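DNA polymerase sliding clamp (Archaeoglobus fulgidus, PDB 1RWZ) probably serves as a moving platform on DNA, its three subunits closing into a ring round the duplex and tethering the polymerase and other proteins during replication. Local coordinates at residues L127-V132 and E183-E188; D72-I77 and V104-A109; H35-D40 and R117-I122; D3-G8 and F56-I61. All blocks are in the same frame, centred on the assembly; numbering follows the deposited sequence.

Contact 1: residues L127-V132 and E183-E188; sequences LPAKIV and EFNGGE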
loop_
_atom_site.group_PDB
_atom_site.type_symbol
_atom_site.label_atom_id
_atom_site.label_comp_id
_atom_site.label_asym_id
_atom_site.label_seq_id
_atom_site.Cartn_x
_atom_site.Cartn_y
_atom_site.Cartn_z
ATOM N N LEU A 127 39.054 12.828 5.800
ATOM C CA LEU A 127 38.776 11.411 6.030
ATOM C C LEU A 127 39.580 10.462 5.147
ATOM O O LEU A 127 39.639 10.622 3.927
ATOM C CB LEU A 127 37.277 11.155 5.866
ATOM C CG LEU A 127 36.424 12.057 6.764
ATOM C CD1 LEU A 127 34.958 11.719 6.604
ATOM C CD2 LEU A 127 36.847 11.883 8.215
ATOM N N PRO A 128 40.194 9.439 5.764
ATOM C CA PRO A 128 41.024 8.426 5.107
ATOM C C PRO A 128 40.341 7.345 4.273
ATOM O O PRO A 128 40.949 6.809 3.350
ATOM C CB PRO A 128 41.805 7.828 6.270
ATOM C CG PRO A 128 40.794 7.845 7.367
ATOM C CD PRO A 128 40.185 9.231 7.226
ATOM N N ALA A 129 39.096 7.014 4.594
ATOM C CA ALA A 129 38.391 5.963 3.863
ATOM C C ALA A 129 37.336 6.487 2.900
ATOM O O ALA A 129 36.537 7.354 3.250
ATOM C CB ALA A 129 37.751 4.993 4.848
ATOM N N LYS A 130 37.339 5.948 1.685
ATOM C CA LYS A 130 36.371 6.340 0.667
ATOM C C LYS A 130 35.772 5.060 0.106
ATOM O O LYS A 130 36.492 4.207 -0.415
ATOM C CB LYS A 130 37.049 7.126 -0.456
ATOM C CG LYS A 130 36.071 7.609 -1.516
ATOM C CD LYS A 130 36.786 8.331 -2.646
ATOM C CE LYS A 130 35.807 8.712 -3.746
ATOM N NZ LYS A 130 36.507 9.371 -4.886
ATOM N N ILE A 131 34.453 4.938 0.216
ATOM C CA ILE A 131 33.742 3.752 -0.238
ATOM C C ILE A 131 32.617 4.151 -1.184
ATOM O O ILE A 131 31.782 4.981 -0.834
ATOM C CB ILE A 131 33.117 2.995 0.969
ATOM C CG1 ILE A 131 34.186 2.702 2.026
ATOM C CG2 ILE A 131 32.481 1.699 0.504
ATOM C CD1 ILE A 131 34.126 3.626 3.233
ATOM N N VAL A 132 32.597 3.564 -2.378
ATOM C CA VAL A 132 31.548 3.864 -3.350
ATOM C C VAL A 132 30.748 2.588 -3.597
ATOM O O VAL A 132 31.314 1.538 -3.919
ATOM C CB VAL A 132 32.136 4.384 -4.684
ATOM C CG1 VAL A 132 31.002 4.740 -5.652
ATOM C CG2 VAL A 132 32.994 5.613 -4.424
ATOM N N GLU A 183 34.053 1.424 -6.028
ATOM C CA GLU A 183 35.349 2.070 -5.842
ATOM C C GLU A 183 35.657 1.976 -4.350
ATOM O O GLU A 183 34.756 2.104 -3.523
ATOM C CB GLU A 183 35.305 3.539 -6.286
ATOM C CG GLU A 183 36.619 4.282 -6.056
ATOM C CD GLU A 183 36.594 5.725 -6.538
ATOM O OE1 GLU A 183 37.516 6.484 -6.168
ATOM O OE2 GLU A 183 35.664 6.103 -7.285
ATOM N N PHE A 184 36.919 1.740 -4.009
ATOM C CA PHE A 184 37.316 1.602 -2.611
ATOM C C PHE A 184 38.808 1.878 -2.485
ATOM O O PHE A 184 39.604 1.339 -3.252
ATOM C CB PHE A 184 37.008 0.183 -2.136
ATOM C CG PHE A 184 37.331 -0.063 -0.692
ATOM C CD1 PHE A 184 36.748 0.712 0.309
ATOM C CD2 PHE A 184 38.191 -1.096 -0.328
ATOM C CE1 PHE A 184 37.014 0.459 1.657
ATOM C CE2 PHE A 184 38.464 -1.359 1.012
ATOM C CZ PHE A 184 37.874 -0.579 2.009
ATOM N N ASN A 185 39.193 2.697 -1.511
ATOM C CA ASN A 185 40.602 3.032 -1.345
ATOM C C ASN A 185 41.307 2.278 -0.216
ATOM O O ASN A 185 42.489 2.502 0.040
ATOM C CB ASN A 185 40.749 4.547 -1.163
ATOM C CG ASN A 185 40.366 5.013 0.226
ATOM O OD1 ASN A 185 39.605 4.354 0.932
ATOM N ND2 ASN A 185 40.885 6.167 0.619
ATOM N N GLY A 186 40.582 1.381 0.445
ATOM C CA GLY A 186 41.162 0.591 1.519
ATOM C C GLY A 186 41.602 1.345 2.763
ATOM O O GLY A 186 42.361 0.810 3.575
ATOM N N GLY A 187 41.132 2.578 2.920
ATOM C CA GLY A 187 41.499 3.370 4.081
ATOM C C GLY A 187 41.025 2.743 5.379
ATOM O O GLY A 187 39.981 2.093 5.419
ATOM N N GLU A 188 41.790 2.935 6.448
ATOM C CA GLU A 188 41.427 2.380 7.746
ATOM C C GLU A 188 40.628 3.399 8.547
ATOM O O GLU A 188 41.085 4.520 8.770
ATOM C CB GLU A 188 42.684 1.972 8.522
ATOM C CG GLU A 188 43.487 0.875 7.837
ATOM C CD GLU A 188 44.635 0.367 8.687
ATOM O OE1 GLU A 188 45.470 1.190 9.121
ATOM O OE2 GLU A 188 44.703 -0.858 8.918
#
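An antiparallel edge pairing joins I131 and V132 of strand 129-134 to F184 and E183 of the short strand 183-184, and an Asx turn at N185 brings it to an end. V132 and E183 form the hydrogen-bonded pair: V132 N donates to E183 O at 2.8 Å, while the return bond from E183 N to V132 O is weak. N185 N still reaches K130 O, at 3.3 Å. Beyond it the chain turns, and the amide of N185 takes over from the backbone. N185 ND2 donates to P128 O (2.8 Å), and N185 OD1 accepts K130 N (2.9 Å) as well as G187 N two residues on (3.1 Å). These last two donors stand well above opposite faces of the amide plane. Three bonds therefore fix the rotation of the group, which chi1 of 77°, with CG lodged between the backbone N and the carbonyl carbon, swings against strand 129-134.

I131 and F184 lie side by side, I131 CG1 meeting the ring edge at CE1 (3.6 Å). G186 N sits over the centre of one face of this ring. On the other side of the sheet V132 CG2 packs on E183 CB. There the extended chain of K130 slants across the extended E183, and NZ meets OE1 at 3.3 Å in a weakly hydrogen-bonded salt bridge. G187 O, against A129 CB, is bonded to S156 OG of strand 151-157. The arrangement is that of a sheet edge closed by an Asx turn, here at one end of the nine-stranded sheet, in the C-terminal domain of a PCNA subunit.

Contact 2: residues D72-I77 and V104-A109; sequences DRIFDI and VEYKVA
I77 slants across one face of the Y106 ring, its CG1 3.5 Å from the ring centroid and 19° off the normal, a CH-pi contact. CG1 is displaced towards the hydroxyl end, nearest CZ, while I77 CD1 reaches Y106 CE1 at 3.4 Å and CG2 covers the CG-CD2 side, so both branches of the isoleucine share that face. I74 CD1 instead meets the ring near its plane at the Y106 CE2 edge (4.2 Å) and touches CG1 of V108, whose side chain I74 crosses at about a right angle. R73 also runs crosswise to the tyrosine. Its CB passes Y106 OH, and its CD rests on V108 CG2 at 3.9 Å.

Chi1 of Y106 is 170°, carrying the ring from strand 104-109 towards helix 71-78, whose segment runs nearly antiparallel to the strand at 10.4 Å between axes. The polar ends lead across the subunit boundary: Y106 OH is hydrogen-bonded to D170 OD2 of the second subunit, and R73 NH1 makes a salt bridge with the same oxygen. Strand 104-109 pairs antiparallel with a strand of that subunit. A helix packed behind a sheet that continues into the next subunit is the interface typical of the PCNA ring.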
loop_
_atom_site.group_PDB
_atom_site.type_symbol
_atom_site.label_atom_id
_atom_site.label_comp_id
_atom_site.label_asym_id
_atom_site.label_seq_id
_atom_site.Cartn_x
_atom_site.Cartn_y
_atom_site.Cartn_z
ATOM N N ASP A 72 8.152 22.759 4.619
ATOM C CA ASP A 72 7.002 21.905 4.906
ATOM C C ASP A 72 5.944 22.122 3.825
ATOM O O ASP A 72 5.329 21.169 3.348
ATOM C CB ASP A 72 6.394 22.217 6.277
ATOM C CG ASP A 72 7.296 21.816 7.429
ATOM O OD1 ASP A 72 7.951 20.756 7.342
ATOM O OD2 ASP A 72 7.333 22.556 8.431
ATOM N N ARG A 73 5.742 23.378 3.434
ATOM C CA ARG A 73 4.755 23.704 2.405
ATOM C C ARG A 73 5.119 23.152 1.034
ATOM O O ARG A 73 4.291 22.518 0.380
ATOM C CB ARG A 73 4.566 25.217 2.297
ATOM C CG ARG A 73 3.833 25.836 3.466
ATOM C CD ARG A 73 3.547 27.308 3.204
ATOM N NE ARG A 73 2.833 27.937 4.312
ATOM C CZ ARG A 73 1.598 27.616 4.691
ATOM N NH1 ARG A 73 0.926 26.669 4.050
ATOM N NH2 ARG A 73 1.039 28.241 5.719
ATOM N N ILE A 74 6.350 23.398 0.590
ATOM C CA ILE A 74 6.779 22.904 -0.711
ATOM C C ILE A 74 6.677 21.383 -0.733
ATOM O O ILE A 74 6.300 20.790 -1.743
ATOM C CB ILE A 74 8.237 23.322 -1.038
ATOM C CG1 ILE A 74 8.345 24.847 -1.103
ATOM C CG2 ILE A 74 8.670 22.718 -2.372
ATOM C CD1 ILE A 74 7.443 25.492 -2.137
ATOM N N PHE A 75 7.005 20.749 0.389
ATOM C CA PHE A 75 6.930 19.300 0.464
ATOM C C PHE A 75 5.479 18.851 0.337
ATOM O O PHE A 75 5.173 17.896 -0.375
ATOM C CB PHE A 75 7.508 18.796 1.788
ATOM C CG PHE A 75 7.500 17.299 1.917
ATOM C CD1 PHE A 75 8.086 16.503 0.938
ATOM C CD2 PHE A 75 6.914 16.685 3.018
ATOM C CE1 PHE A 75 8.090 15.115 1.052
ATOM C CE2 PHE A 75 6.915 15.298 3.140
ATOM C CZ PHE A 75 7.505 14.513 2.156
ATOM N N ASP A 76 4.586 19.546 1.029
ATOM C CA ASP A 76 3.175 19.201 0.980
ATOM C C ASP A 76 2.664 19.340 -0.452
ATOM O O ASP A 76 2.013 18.437 -0.974
ATOM C CB ASP A 76 2.381 20.102 1.928
ATOM C CG ASP A 76 0.956 19.627 2.127
ATOM O OD1 ASP A 76 0.741 18.397 2.192
ATOM O OD2 ASP A 76 0.051 20.481 2.235
ATOM N N ILE A 77 2.985 20.461 -1.089
ATOM C CA ILE A 77 2.565 20.716 -2.466
ATOM C C ILE A 77 3.200 19.731 -3.448
ATOM O O ILE A 77 2.569 19.331 -4.427
ATOM C CB ILE A 77 2.935 22.155 -2.907
ATOM C CG1 ILE A 77 2.187 23.175 -2.046
ATOM C CG2 ILE A 77 2.603 22.355 -4.378
ATOM C CD1 ILE A 77 0.670 23.107 -2.169
ATOM N N VAL A 104 -1.658 23.546 -13.326
ATOM C CA VAL A 104 -1.687 24.207 -12.030
ATOM C C VAL A 104 -0.556 25.196 -11.773
ATOM O O VAL A 104 0.583 24.983 -12.193
ATOM C CB VAL A 104 -1.663 23.146 -10.909
ATOM C CG1 VAL A 104 -1.465 23.801 -9.551
ATOM C CG2 VAL A 104 -2.958 22.345 -10.940
ATOM N N GLU A 105 -0.890 26.286 -11.089
ATOM C CA GLU A 105 0.095 27.283 -10.700
ATOM C C GLU A 105 -0.095 27.547 -9.212
ATOM O O GLU A 105 -1.151 28.023 -8.787
ATOM C CB GLU A 105 -0.067 28.592 -11.470
ATOM C CG GLU A 105 0.935 29.657 -11.023
ATOM C CD GLU A 105 0.836 30.946 -11.813
ATOM O OE1 GLU A 105 1.026 30.908 -13.044
ATOM O OE2 GLU A 105 0.570 32.003 -11.201
ATOM N N TYR A 106 0.927 27.209 -8.434
ATOM C CA TYR A 106 0.929 27.400 -6.988
ATOM C C TYR A 106 1.776 28.633 -6.690
ATOM O O TYR A 106 2.829 28.829 -7.296
ATOM C CB TYR A 106 1.537 26.163 -6.311
ATOM C CG TYR A 106 1.815 26.299 -4.826
ATOM C CD1 TYR A 106 0.775 26.411 -3.905
ATOM C CD2 TYR A 106 3.128 26.297 -4.342
ATOM C CE1 TYR A 106 1.031 26.515 -2.534
ATOM C CE2 TYR A 106 3.395 26.400 -2.974
ATOM C CZ TYR A 106 2.342 26.507 -2.076
ATOM O OH TYR A 106 2.595 26.590 -0.725
ATOM N N LYS A 107 1.299 29.480 -5.783
ATOM C CA LYS A 107 2.040 30.678 -5.397
ATOM C C LYS A 107 2.223 30.617 -3.892
ATOM O O LYS A 107 1.249 30.474 -3.157
ATOM C CB LYS A 107 1.264 31.952 -5.737
ATOM C CG LYS A 107 1.161 32.291 -7.211
ATOM C CD LYS A 107 0.417 33.607 -7.382
ATOM C CE LYS A 107 0.381 34.050 -8.833
ATOM N NZ LYS A 107 -0.352 35.341 -8.990
ATOM N N VAL A 108 3.464 30.703 -3.428
ATOM C CA VAL A 108 3.702 30.671 -1.995
ATOM C C VAL A 108 4.552 31.857 -1.589
ATOM O O VAL A 108 5.461 32.265 -2.314
ATOM C CB VAL A 108 4.399 29.360 -1.546
ATOM C CG1 VAL A 108 5.761 29.236 -2.193
ATOM C CG2 VAL A 108 4.523 29.337 -0.025
ATOM N N ALA A 109 4.234 32.429 -0.434
ATOM C CA ALA A 109 4.981 33.567 0.064
ATOM C C ALA A 109 6.354 33.092 0.512
ATOM O O ALA A 109 6.479 32.077 1.197
ATOM C CB ALA A 109 4.241 34.211 1.232
#

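Contact 3: residues H35-D40 and R117-I122; sequences HSRAVD and RKEPRI
R37 and P120 pass flank to flank, pointing opposite ways, at the tight centre of this contact, with R37 CG against P120 CG at 3.7 Å. V39 CG2 closes on P120 CB at the same distance, 3.7 Å, so the proline ring rests on two side chains that strand 33-39 points at the loop. R37 is bent at chi3 (76°), which turns its guanidinium over towards H35 and I122. R37 NE donates to H35 NE2 at 3.0 Å, the bond lying in the planes of both groups, and H35 ND1 is held from behind by D50. I122 CD1 stands 3.7 Å above the guanidinium plane, over its centre, giving the charged group an apolar lid on that face. NH1 is also within bonding distance of P120 O, although the modelled place of this oxygen is less certain.

The periphery is looser and wetter. One water takes the N-H of I122 at 2.8 Å and a weak bond from R37 NH1; another accepts from R37 N beside E119. E119 OE1 lies 4.0 Å from R37 NE but well out of the guanidinium plane, an attraction of charge without a directed N-H, and its direct hydrogen bond goes to H28. At the far end the exposed R117 lays one face of its guanidinium over V39 CB, offset towards the rim, while its NH2 is bonded to N43. An irregular chain pinned across a sheet strand through a proline and a buttressed arginine is consistent with the interdomain connecting loop of the PCNA fold.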
loop_
_atom_site.group_PDB
_atom_site.type_symbol
_atom_site.label_atom_id
_atom_site.label_comp_id
_atom_site.label_asym_id
_atom_site.label_seq_id
_atom_site.Cartn_x
_atom_site.Cartn_y
_atom_site.Cartn_z
ATOM N N HIS A 35 21.859 25.474 -4.829
ATOM C CA HIS A 35 22.573 25.008 -3.650
ATOM C C HIS A 35 21.766 25.306 -2.391
ATOM O O HIS A 35 21.131 26.352 -2.294
ATOM C CB HIS A 35 23.932 25.705 -3.535
ATOM C CG HIS A 35 24.694 25.333 -2.300
ATOM N ND1 HIS A 35 25.355 24.131 -2.165
ATOM C CD2 HIS A 35 24.861 25.987 -1.125
ATOM C CE1 HIS A 35 25.894 24.059 -0.961
ATOM N NE2 HIS A 35 25.608 25.172 -0.310
ATOM N N SER A 36 21.786 24.379 -1.439
ATOM C CA SER A 36 21.085 24.568 -0.171
ATOM C C SER A 36 21.715 23.677 0.892
ATOM O O SER A 36 22.021 22.514 0.636
ATOM C CB SER A 36 19.597 24.233 -0.307
ATOM O OG SER A 36 18.897 24.546 0.892
ATOM N N ARG A 37 21.915 24.227 2.084
ATOM C CA ARG A 37 22.513 23.465 3.172
ATOM C C ARG A 37 21.777 23.801 4.462
ATOM O O ARG A 37 21.297 24.926 4.631
ATOM C CB ARG A 37 23.995 23.819 3.309
ATOM C CG ARG A 37 24.225 25.235 3.802
ATOM C CD ARG A 37 25.694 25.604 3.849
ATOM N NE ARG A 37 26.239 25.870 2.524
ATOM C CZ ARG A 37 27.405 26.468 2.314
ATOM N NH1 ARG A 37 28.136 26.861 3.347
ATOM N NH2 ARG A 37 27.840 26.671 1.078
ATOM N N ALA A 38 21.681 22.827 5.362
ATOM C CA ALA A 38 20.990 23.028 6.629
ATOM C C ALA A 38 21.361 21.968 7.660
ATOM O O ALA A 38 21.714 20.844 7.314
ATOM C CB ALA A 38 19.478 23.016 6.404
ATOM N N VAL A 39 21.272 22.341 8.933
ATOM C CA VAL A 39 21.571 21.432 10.032
ATOM C C VAL A 39 20.275 21.234 10.809
ATOM O O VAL A 39 19.477 22.165 10.919
ATOM C CB VAL A 39 22.637 22.028 10.972
ATOM C CG1 VAL A 39 22.976 21.039 12.067
ATOM C CG2 VAL A 39 23.871 22.389 10.177
ATOM N N ASP A 40 20.053 20.038 11.341
ATOM C CA ASP A 40 18.818 19.792 12.075
ATOM C C ASP A 40 18.825 20.470 13.443
ATOM O O ASP A 40 19.862 20.958 13.895
ATOM C CB ASP A 40 18.538 18.287 12.208
ATOM C CG ASP A 40 19.400 17.603 13.252
ATOM O OD1 ASP A 40 18.924 16.594 13.809
ATOM O OD2 ASP A 40 20.537 18.051 13.506
ATOM N N ARG A 117 17.454 30.442 10.273
ATOM C CA ARG A 117 18.684 30.155 10.999
ATOM C C ARG A 117 19.918 30.389 10.139
ATOM O O ARG A 117 19.978 29.948 8.991
ATOM C CB ARG A 117 18.681 28.711 11.501
ATOM C CG ARG A 117 20.013 28.287 12.094
ATOM C CD ARG A 117 19.972 26.876 12.644
ATOM N NE ARG A 117 21.295 26.453 13.098
ATOM C CZ ARG A 117 21.542 25.304 13.717
ATOM N NH1 ARG A 117 20.554 24.454 13.966
ATOM N NH2 ARG A 117 22.783 25.005 14.084
ATOM N N LYS A 118 20.898 31.083 10.711
ATOM C CA LYS A 118 22.152 31.400 10.031
ATOM C C LYS A 118 22.645 30.281 9.126
ATOM O O LYS A 118 22.573 29.103 9.473
ATOM C CB LYS A 118 23.242 31.726 11.059
ATOM C CG LYS A 118 23.111 33.092 11.714
ATOM C CD LYS A 118 23.400 34.208 10.720
ATOM C CE LYS A 118 23.365 35.574 11.391
ATOM N NZ LYS A 118 23.689 36.673 10.436
ATOM N N GLU A 119 23.152 30.665 7.959
ATOM C CA GLU A 119 23.674 29.710 6.993
ATOM C C GLU A 119 24.864 28.980 7.619
ATOM O O GLU A 119 25.851 29.609 8.003
ATOM C CB GLU A 119 24.124 30.451 5.734
ATOM C CG GLU A 119 24.374 29.568 4.529
ATOM C CD GLU A 119 23.095 29.022 3.930
ATOM O OE1 GLU A 119 23.165 28.422 2.841
ATOM O OE2 GLU A 119 22.020 29.191 4.543
ATOM N N PRO A 120 24.785 27.644 7.734
ATOM C CA PRO A 120 25.874 26.855 8.321
ATOM C C PRO A 120 27.080 26.700 7.396
ATOM O O PRO A 120 26.947 26.759 6.174
ATOM C CB PRO A 120 25.201 25.520 8.619
ATOM C CG PRO A 120 24.242 25.388 7.479
ATOM C CD PRO A 120 23.640 26.781 7.392
ATOM N N ARG A 121 28.255 26.506 7.986
ATOM C CA ARG A 121 29.479 26.331 7.212
ATOM C C ARG A 121 29.740 24.850 6.958
ATOM O O ARG A 121 29.404 24.002 7.780
ATOM C CB ARG A 121 30.679 26.936 7.951
ATOM C CG ARG A 121 30.660 28.455 8.060
ATOM C CD ARG A 121 31.964 28.973 8.656
ATOM N NE ARG A 121 32.010 30.432 8.706
ATOM C CZ ARG A 121 33.058 31.133 9.130
ATOM N NH1 ARG A 121 34.156 30.509 9.542
ATOM N NH2 ARG A 121 33.011 32.458 9.141
ATOM N N ILE A 122 30.340 24.548 5.812
ATOM C CA ILE A 122 30.653 23.169 5.458
ATOM C C ILE A 122 31.957 22.748 6.129
ATOM O O ILE A 122 33.009 23.338 5.888
ATOM C CB ILE A 122 30.804 23.006 3.929
ATOM C CG1 ILE A 122 29.493 23.386 3.235
ATOM C CG2 ILE A 122 31.187 21.568 3.594
ATOM C CD1 ILE A 122 29.569 23.370 1.723
HETATM O O HOH W 1 21.359 26.973 2.005
HETATM O O HOH W 2 31.225 26.676 4.169
#

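Contact 4: residues D3-G8 and F56-I61; sequences DVIMTG and FEVYNI
A classic beta bulge, in which E57 and V58 both face I5, opens the antiparallel pairing of strand 58-61 with strand 2-7. I5 O takes the bulge's two amides, E57 N at 2.8 Å and V58 N by a weak bond, while I5 N donates to V58 O (2.8 Å). Farther along, D3 and N60 form a hydrogen-bonded pair with bonds in both directions, D3 N to N60 O measuring 2.9 Å.

The side chains sort onto two faces. On one, V4 and Y59 lie side by side with V4 CG1 3.5 Å from Y59 CD1. The same CD1 stands over one face of the F56 ring, near its rim. F56 turns the edge of its ring to I5 O and puts CD1 against V4 CB and M6 CB, 3.9 Å from each. M6 SD adds an oblique Met-aromatic contact, 5.3 Å from the ring centroid and 66° off its normal. Y59 OH, at the far end of its ring, is bonded to L30 O. On the opposite face I5 and V58 run alongside each other and I5 CD1 packs on V58 CG2.

E57, on the exposed side, is bent at chi2 (-50°), bringing its carboxylate back beside T7; a water bridges OE2 to T7 N. T7 OG1 in turn caps L10 N at the start of helix 8-19. An edge strand entered through a bulge, paired with a strand that runs straight into an N-capped helix, belongs here to the five-stranded antiparallel sheet of the PCNA N-terminal domain.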
loop_
_atom_site.group_PDB
_atom_site.type_symbol
_atom_site.label_atom_id
_atom_site.label_comp_id
_atom_site.label_asym_id
_atom_site.label_seq_id
_atom_site.Cartn_x
_atom_site.Cartn_y
_atom_site.Cartn_z
ATOM N N ASP A 3 13.920 31.703 -13.297
ATOM C CA ASP A 3 12.961 30.887 -14.023
ATOM C C ASP A 3 13.658 29.599 -14.417
ATOM O O ASP A 3 14.519 29.592 -15.295
ATOM C CB ASP A 3 12.453 31.623 -15.264
ATOM C CG ASP A 3 11.433 30.817 -16.040
ATOM O OD1 ASP A 3 10.804 29.917 -15.444
ATOM O OD2 ASP A 3 11.251 31.092 -17.247
ATOM N N VAL A 4 13.291 28.513 -13.748
ATOM C CA VAL A 4 13.901 27.220 -14.021
ATOM C C VAL A 4 12.849 26.144 -14.233
ATOM O O VAL A 4 11.724 26.254 -13.753
ATOM C CB VAL A 4 14.832 26.790 -12.856
ATOM C CG1 VAL A 4 15.855 27.882 -12.580
ATOM C CG2 VAL A 4 14.014 26.508 -11.597
ATOM N N ILE A 5 13.221 25.104 -14.970
ATOM C CA ILE A 5 12.322 23.992 -15.225
ATOM C C ILE A 5 13.088 22.721 -14.890
ATOM O O ILE A 5 14.222 22.532 -15.328
ATOM C CB ILE A 5 11.846 23.976 -16.693
ATOM C CG1 ILE A 5 11.035 25.249 -16.972
ATOM C CG2 ILE A 5 10.999 22.733 -16.960
ATOM C CD1 ILE A 5 10.439 25.324 -18.380
ATOM N N MET A 6 12.464 21.863 -14.091
ATOM C CA MET A 6 13.086 20.626 -13.641
ATOM C C MET A 6 12.053 19.504 -13.624
ATOM O O MET A 6 10.856 19.769 -13.656
ATOM C CB MET A 6 13.629 20.840 -12.227
ATOM C CG MET A 6 12.525 21.112 -11.201
ATOM S SD MET A 6 13.094 22.056 -9.760
ATOM C CE MET A 6 14.201 20.898 -9.044
ATOM N N THR A 7 12.504 18.254 -13.568
ATOM C CA THR A 7 11.559 17.144 -13.525
ATOM C C THR A 7 10.904 17.109 -12.146
ATOM O O THR A 7 11.499 17.544 -11.154
ATOM C CB THR A 7 12.239 15.783 -13.760
ATOM O OG1 THR A 7 13.053 15.445 -12.627
ATOM C CG2 THR A 7 13.103 15.832 -15.009
ATOM N N GLY A 8 9.678 16.600 -12.096
ATOM C CA GLY A 8 8.967 16.508 -10.833
ATOM C C GLY A 8 9.735 15.680 -9.820
ATOM O O GLY A 8 9.806 16.036 -8.641
ATOM N N PHE A 56 19.013 20.748 -14.896
ATOM C CA PHE A 56 17.717 21.383 -15.152
ATOM C C PHE A 56 17.415 21.322 -16.650
ATOM O O PHE A 56 18.332 21.238 -17.464
ATOM C CB PHE A 56 17.763 22.859 -14.750
ATOM C CG PHE A 56 17.761 23.095 -13.269
ATOM C CD1 PHE A 56 16.569 23.341 -12.593
ATOM C CD2 PHE A 56 18.951 23.087 -12.549
ATOM C CE1 PHE A 56 16.565 23.578 -11.216
ATOM C CE2 PHE A 56 18.962 23.322 -11.179
ATOM C CZ PHE A 56 17.766 23.569 -10.508
ATOM N N GLU A 57 16.136 21.375 -17.015
ATOM C CA GLU A 57 15.766 21.374 -18.429
ATOM C C GLU A 57 16.008 22.802 -18.911
ATOM O O GLU A 57 16.463 23.030 -20.035
ATOM C CB GLU A 57 14.290 21.007 -18.610
ATOM C CG GLU A 57 13.872 19.723 -17.900
ATOM C CD GLU A 57 14.802 18.558 -18.186
ATOM O OE1 GLU A 57 15.191 18.375 -19.360
ATOM O OE2 GLU A 57 15.135 17.816 -17.238
ATOM N N VAL A 58 15.682 23.757 -18.043
ATOM C CA VAL A 58 15.879 25.182 -18.305
ATOM C C VAL A 58 16.387 25.814 -17.009
ATOM O O VAL A 58 15.864 25.535 -15.933
ATOM C CB VAL A 58 14.561 25.899 -18.698
ATOM C CG1 VAL A 58 14.809 27.397 -18.820
ATOM C CG2 VAL A 58 14.028 25.349 -20.021
ATOM N N TYR A 59 17.408 26.659 -17.111
ATOM C CA TYR A 59 17.955 27.325 -15.933
ATOM C C TYR A 59 18.303 28.756 -16.326
ATOM O O TYR A 59 19.399 29.026 -16.821
ATOM C CB TYR A 59 19.209 26.595 -15.428
ATOM C CG TYR A 59 19.682 27.058 -14.065
ATOM C CD1 TYR A 59 19.059 26.608 -12.899
ATOM C CD2 TYR A 59 20.725 27.978 -13.940
ATOM C CE1 TYR A 59 19.464 27.064 -11.643
ATOM C CE2 TYR A 59 21.134 28.441 -12.690
ATOM C CZ TYR A 59 20.499 27.980 -11.547
ATOM O OH TYR A 59 20.890 28.441 -10.307
ATOM N N ASN A 60 17.357 29.669 -16.111
ATOM C CA ASN A 60 17.557 31.072 -16.456
ATOM C C ASN A 60 17.463 31.990 -15.255
ATOM O O ASN A 60 16.382 32.186 -14.705
ATOM C CB ASN A 60 16.519 31.531 -17.483
ATOM C CG ASN A 60 16.601 30.765 -18.780
ATOM O OD1 ASN A 60 17.688 30.483 -19.279
ATOM N ND2 ASN A 60 15.446 30.441 -19.350
ATOM N N ILE A 61 18.595 32.553 -14.850
ATOM C CA ILE A 61 18.614 33.482 -13.732
ATOM C C ILE A 61 19.318 34.760 -14.168
ATOM O O ILE A 61 20.206 34.727 -15.021
ATOM C CB ILE A 61 19.365 32.913 -12.503
ATOM C CG1 ILE A 61 20.845 32.716 -12.833
ATOM C CG2 ILE A 61 18.735 31.601 -12.066
ATOM C CD1 ILE A 61 21.696 32.404 -11.622
HETATM O O HOH W 3 15.347 18.453 -14.578
#

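How the contacts relate
Contacts 2 and 4 lie at opposite ends of one five-stranded sheet, their centres about 17 Å apart. Contact 2, with no exposed residue among those that touch, is built on apolar groups round a tyrosine and reaches the second subunit; contact 4 depends on backbone bonds with an aromatic cluster on one face. Contacts 1 and 3 share the nine-stranded sheet. Both are only partly buried and richer in polar side-chain bonds: an asparagine amide finishes the edge in contact 1, whereas a proline packed on V39 and a histidine-braced arginine, with waters at the rim, hold an irregular chain in contact 3. Contacts 1 and 2 fall on opposite sides of the chain's centre, in different domains.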